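PDB 4EWG: beta-ketoacyl synthase from Burkholderia phymatum, which probably catalyses the condensation step of fatty acid chain elongation, as a 3-oxoacyl-[acyl-carrier-protein] synthase of the thiolase-like superfamily. Local coordinates for residues M5-I10 / H258-G263; V9-G14 / T241-E246. All coordinates share one frame; numbering follows the deposited sequence.

Strand 8-16 pairs with a different neighbour in each contact: strand 259-268 in interaction 1, strand 238-246 in interaction 2. Both pairings are antiparallel. The contact centres lie about 9 Å apart and share Val9 and Ile10. They also touch directly, with Ile261 CD1 3.7 Å from Leu244 CG and His258 CD2 3.8 Å from Met13 CG. Asp91 OD2 bridges them further, since it bonds both His258 NE2 and Met13 N. A calcium site has been seen at His249, but no ion is bound to this chain. The Glu245 side chain of interaction 2 comes within about 3 Å of the His249 side chain, while Val9 is about 8 Å from it.

Interaction 1 of 2, residues M5-I10 / H258-G263; sequences MKRVVI and HAEIVG
Arg7 grips the carboxylate of Glu260 side-on in a two-bond salt bridge. Its NE donates to Glu260 OE2 at 2.9 Å and its NH2 to Glu260 OE1 at 2.8 Å. Both oxygens are met on the syn side, and the two flat groups are only 18° apart. A bend at chi3 (59°) turns the guanidinium to an extended Glu260 chain. Tyr247 adds a cation-pi contact to Arg7. Water 1 accepts from Val8 N at 2.7 Å. It can donate to Glu260 OE2 at 2.6 Å and to Ile261 O, although acceptors around it outnumber its protons.

The backbones pair antiparallel. Ile261 N bonds Val8 O, Ile10 N bonds Ala259 O at 2.9 Å, and His258 N bonds Ile10 O. The His258 ring has partners beyond the strands: NE2 bonds Asp91 and ND1 bonds Lys357.

Val8, Ile10, Ala259 and Ile261 share one apolar face. Ile10 CD1 meets Ile261 CG1 at 3.8 Å, the two side chains crossing at about a right angle. Helices 170-183 and 344-358 cover this face. This pairing joins the two halves of the thiolase-like fold. The two-bond grip probably keeps Glu260 ionised and limits rotation of both charged groups.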
loop_
_atom_site.group_PDB
_atom_site.type_symbol
_atom_site.label_atom_id
_atom_site.label_comp_id
_atom_site.label_asym_id
_atom_site.label_seq_id
_atom_site.Cartn_x
_atom_site.Cartn_y
_atom_site.Cartn_z
ATOM N N MET A 5 23.330 7.408 -8.794
ATOM C CA MET A 5 21.843 7.530 -8.786
ATOM C C MET A 5 21.287 8.214 -10.057
ATOM O O MET A 5 21.852 9.158 -10.544
ATOM C CB MET A 5 21.392 8.342 -7.572
ATOM C CG MET A 5 20.157 7.798 -6.886
ATOM S SD MET A 5 20.428 6.470 -5.682
ATOM C CE MET A 5 22.167 6.092 -5.856
ATOM N N LYS A 6 20.153 7.738 -10.556
ATOM C CA LYS A 6 19.559 8.314 -11.775
ATOM C C LYS A 6 18.689 9.511 -11.446
ATOM O O LYS A 6 18.065 9.575 -10.383
ATOM C CB LYS A 6 18.704 7.303 -12.497
ATOM C CG LYS A 6 19.378 5.969 -12.746
ATOM C CD LYS A 6 20.432 6.049 -13.821
ATOM C CE LYS A 6 21.150 4.721 -13.922
ATOM N NZ LYS A 6 22.084 4.783 -15.074
ATOM N N ARG A 7 18.668 10.472 -12.356
ATOM C CA ARG A 7 17.804 11.598 -12.221
ATOM C C ARG A 7 16.462 11.182 -12.761
ATOM O O ARG A 7 16.367 10.240 -13.560
ATOM C CB ARG A 7 18.373 12.800 -12.964
ATOM C CG ARG A 7 19.728 13.248 -12.400
ATOM C CD ARG A 7 20.401 14.328 -13.226
ATOM N NE ARG A 7 19.576 15.528 -13.345
ATOM C CZ ARG A 7 19.956 16.635 -13.971
ATOM N NH1 ARG A 7 21.159 16.696 -14.550
ATOM N NH2 ARG A 7 19.161 17.684 -14.005
ATOM N N VAL A 8 15.424 11.881 -12.314
ATOM C CA VAL A 8 14.070 11.508 -12.619
ATOM C C VAL A 8 13.237 12.729 -13.009
ATOM O O VAL A 8 13.194 13.720 -12.270
ATOM C CB VAL A 8 13.448 10.804 -11.433
ATOM C CG1 VAL A 8 12.081 10.241 -11.822
ATOM C CG2 VAL A 8 14.411 9.692 -10.959
ATOM N N VAL A 9 12.587 12.632 -14.170
ATOM C CA VAL A 9 11.801 13.714 -14.714
ATOM C C VAL A 9 10.374 13.234 -14.984
ATOM O O VAL A 9 10.089 12.046 -15.033
ATOM C CB VAL A 9 12.414 14.283 -16.042
ATOM C CG1 VAL A 9 13.777 14.891 -15.797
ATOM C CG2 VAL A 9 12.467 13.208 -17.154
ATOM N N ILE A 10 9.494 14.186 -15.152
ATOM C CA ILE A 10 8.094 13.939 -15.376
ATOM C C ILE A 10 7.785 14.286 -16.808
ATOM O O ILE A 10 7.863 15.438 -17.184
ATOM C CB ILE A 10 7.228 14.834 -14.460
ATOM C CG1 ILE A 10 7.394 14.406 -13.003
ATOM C CG2 ILE A 10 5.758 14.758 -14.853
ATOM C CD1 ILE A 10 7.124 15.514 -12.030
ATOM N N HIS A 258 8.378 18.012 -18.305
ATOM C CA HIS A 258 7.545 18.990 -17.582
ATOM C C HIS A 258 8.235 19.548 -16.372
ATOM O O HIS A 258 8.047 20.699 -16.022
ATOM C CB HIS A 258 6.208 18.365 -17.156
ATOM C CG HIS A 258 5.285 18.028 -18.319
ATOM N ND1 HIS A 258 4.788 18.970 -19.152
ATOM C CD2 HIS A 258 4.781 16.815 -18.757
ATOM C CE1 HIS A 258 4.034 18.392 -20.082
ATOM N NE2 HIS A 258 4.030 17.064 -19.850
ATOM N N ALA A 259 9.009 18.713 -15.702
ATOM C CA ALA A 259 9.729 19.086 -14.467
ATOM C C ALA A 259 10.659 17.957 -14.109
ATOM O O ALA A 259 10.602 16.878 -14.710
ATOM C CB ALA A 259 8.764 19.347 -13.319
ATOM N N GLU A 260 11.539 18.212 -13.144
ATOM C CA GLU A 260 12.393 17.178 -12.569
ATOM C C GLU A 260 12.032 17.073 -11.098
ATOM O O GLU A 260 11.791 18.089 -10.445
ATOM C CB GLU A 260 13.884 17.529 -12.725
ATOM C CG GLU A 260 14.821 16.589 -11.987
ATOM C CD GLU A 260 16.300 16.844 -12.262
ATOM O OE1 GLU A 260 16.667 17.942 -12.746
ATOM O OE2 GLU A 260 17.100 15.940 -11.984
ATOM N N ILE A 261 12.004 15.852 -10.580
ATOM C CA ILE A 261 11.760 15.637 -9.161
ATOM C C ILE A 261 13.094 15.589 -8.517
ATOM O O ILE A 261 13.949 14.764 -8.931
ATOM C CB ILE A 261 11.076 14.300 -8.868
ATOM C CG1 ILE A 261 9.799 14.155 -9.679
ATOM C CG2 ILE A 261 10.789 14.166 -7.363
ATOM C CD1 ILE A 261 9.176 12.774 -9.506
ATOM N N VAL A 262 13.314 16.464 -7.531
ATOM C CA VAL A 262 14.646 16.579 -6.923
ATOM C C VAL A 262 14.698 16.202 -5.452
ATOM O O VAL A 262 15.771 15.907 -4.938
ATOM C CB VAL A 262 15.279 17.980 -7.150
ATOM C CG1 VAL A 262 15.699 18.147 -8.632
ATOM C CG2 VAL A 262 14.344 19.108 -6.728
ATOM N N GLY A 263 13.555 16.158 -4.768
ATOM C CA GLY A 263 13.525 15.691 -3.391
ATOM C C GLY A 263 12.220 15.111 -2.935
ATOM O O GLY A 263 11.129 15.507 -3.386
HETATM O O HOH W 1 16.226 13.872 -10.609
#

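Interaction 2 of 2, residues V9-G14 / T241-E246; sequences VITGMG and TLVLEE
Val9 and Glu245 form a hydrogen-bonded antiparallel pair at one end of this contact, and Gly14 and Thr241 form another at the other end. Val9 N donates to Glu245 O at 2.9 Å, and Glu245 N returns a bond to Val9 O. Gly14 and Thr241 exchange two backbone hydrogen bonds in the same way. Between them, Thr11 N bonds Val243 O and Val243 N bonds Gly12 O at 2.7 Å. Thr11 and Gly12 thus both stand opposite Val243, one extra residue in strand 9-14, as in a beta bulge.

The side-chain polar bond runs from Thr11 OG1 to Glu245 OE1, at 2.7 Å and nearly in line with the C-O bond. Glu245 CG lies opposite its backbone N (chi1 -178°), and the extended chain carries the carboxylate across to Thr11. Glu245 OE2 is held by Arg253 and His249.

Apolar contacts lie on the face of Ile10, Met13, Leu242 and Leu244. Leu242 CD2 sits 3.6 Å from Met13 CG, the side chains alongside each other and pointing the same way. Leu242 CD1 reaches Ile10 CD1 at 4.1 Å.

Helix 170-183 covers Leu242 and Leu244, while helix 344-358 covers Ile10 and Met13. Thr11, Thr241 and Val243 touch helix 76-92. In the mixed sheet, strand 238-246 lies between 8-16 and 189-196.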
loop_
_atom_site.group_PDB
_atom_site.type_symbol
_atom_site.label_atom_id
_atom_site.label_comp_id
_atom_site.label_asym_id
_atom_site.label_seq_id
_atom_site.Cartn_x
_atom_site.Cartn_y
_atom_site.Cartn_z
ATOM N N VAL A 9 12.587 12.632 -14.170
ATOM C CA VAL A 9 11.801 13.714 -14.714
ATOM C C VAL A 9 10.374 13.234 -14.984
ATOM O O VAL A 9 10.089 12.046 -15.033
ATOM C CB VAL A 9 12.414 14.283 -16.042
ATOM C CG1 VAL A 9 13.777 14.891 -15.797
ATOM C CG2 VAL A 9 12.467 13.208 -17.154
ATOM N N ILE A 10 9.494 14.186 -15.152
ATOM C CA ILE A 10 8.094 13.939 -15.376
ATOM C C ILE A 10 7.785 14.286 -16.808
ATOM O O ILE A 10 7.863 15.438 -17.184
ATOM C CB ILE A 10 7.228 14.834 -14.460
ATOM C CG1 ILE A 10 7.394 14.406 -13.003
ATOM C CG2 ILE A 10 5.758 14.758 -14.853
ATOM C CD1 ILE A 10 7.124 15.514 -12.030
ATOM N N THR A 11 7.404 13.293 -17.590
ATOM C CA THR A 11 7.190 13.493 -19.058
ATOM C C THR A 11 5.725 13.333 -19.463
ATOM O O THR A 11 5.384 13.528 -20.624
ATOM C CB THR A 11 8.032 12.488 -19.833
ATOM O OG1 THR A 11 7.768 11.184 -19.303
ATOM C CG2 THR A 11 9.502 12.761 -19.624
ATOM N N GLY A 12 4.860 12.989 -18.498
ATOM C CA GLY A 12 3.409 12.889 -18.725
ATOM C C GLY A 12 2.609 13.308 -17.496
ATOM O O GLY A 12 2.968 12.942 -16.371
ATOM N N MET A 13 1.549 14.105 -17.694
ATOM C CA MET A 13 0.632 14.492 -16.603
ATOM C C MET A 13 -0.794 14.467 -17.118
ATOM O O MET A 13 -1.068 14.906 -18.248
ATOM C CB MET A 13 0.927 15.908 -16.072
ATOM C CG MET A 13 2.388 16.197 -15.863
ATOM S SD MET A 13 2.752 17.723 -14.952
ATOM C CE MET A 13 2.014 18.948 -16.041
ATOM N N GLY A 14 -1.706 13.975 -16.291
ATOM C CA GLY A 14 -3.103 13.945 -16.618
ATOM C C GLY A 14 -3.956 13.508 -15.443
ATOM O O GLY A 14 -3.473 12.932 -14.471
ATOM N N THR A 241 -2.415 11.214 -12.527
ATOM C CA THR A 241 -1.280 10.364 -12.757
ATOM C C THR A 241 -0.141 11.200 -13.340
ATOM O O THR A 241 -0.354 12.013 -14.275
ATOM C CB THR A 241 -1.608 9.247 -13.766
ATOM O OG1 THR A 241 -2.723 8.463 -13.302
ATOM C CG2 THR A 241 -0.382 8.317 -13.962
ATOM N N LEU A 242 1.063 10.967 -12.834
ATOM C CA LEU A 242 2.276 11.468 -13.484
ATOM C C LEU A 242 3.075 10.300 -14.071
ATOM O O LEU A 242 3.145 9.194 -13.480
ATOM C CB LEU A 242 3.151 12.232 -12.519
ATOM C CG LEU A 242 2.546 13.363 -11.715
ATOM C CD1 LEU A 242 3.595 13.870 -10.710
ATOM C CD2 LEU A 242 2.129 14.459 -12.668
ATOM N N VAL A 243 3.643 10.532 -15.258
ATOM C CA VAL A 243 4.603 9.603 -15.847
ATOM C C VAL A 243 6.011 10.079 -15.400
ATOM O O VAL A 243 6.462 11.156 -15.761
ATOM C CB VAL A 243 4.520 9.558 -17.381
ATOM C CG1 VAL A 243 5.615 8.669 -17.918
ATOM C CG2 VAL A 243 3.140 9.089 -17.860
ATOM N N LEU A 244 6.666 9.283 -14.599
ATOM C CA LEU A 244 8.025 9.569 -14.171
ATOM C C LEU A 244 8.924 8.758 -15.059
ATOM O O LEU A 244 8.572 7.632 -15.459
ATOM C CB LEU A 244 8.262 9.144 -12.706
ATOM C CG LEU A 244 7.819 10.047 -11.548
ATOM C CD1 LEU A 244 6.338 10.383 -11.680
ATOM C CD2 LEU A 244 8.090 9.338 -10.211
ATOM N N GLU A 245 10.098 9.304 -15.355
ATOM C CA GLU A 245 10.954 8.672 -16.341
ATOM C C GLU A 245 12.407 8.996 -16.051
ATOM O O GLU A 245 12.737 10.135 -15.720
ATOM C CB GLU A 245 10.554 9.169 -17.705
ATOM C CG GLU A 245 11.334 8.565 -18.855
ATOM C CD GLU A 245 10.708 8.859 -20.217
ATOM O OE1 GLU A 245 9.647 9.537 -20.282
ATOM O OE2 GLU A 245 11.285 8.405 -21.230
ATOM N N GLU A 246 13.268 7.986 -16.168
ATOM C CA GLU A 246 14.690 8.211 -15.981
ATOM C C GLU A 246 15.157 9.253 -17.024
ATOM O O GLU A 246 14.715 9.247 -18.159
ATOM C CB GLU A 246 15.468 6.902 -16.106
ATOM C CG GLU A 246 16.946 7.015 -15.802
ATOM C CD GLU A 246 17.790 7.439 -16.984
ATOM O OE1 GLU A 246 17.475 7.047 -18.118
ATOM O OE2 GLU A 246 18.773 8.188 -16.780
#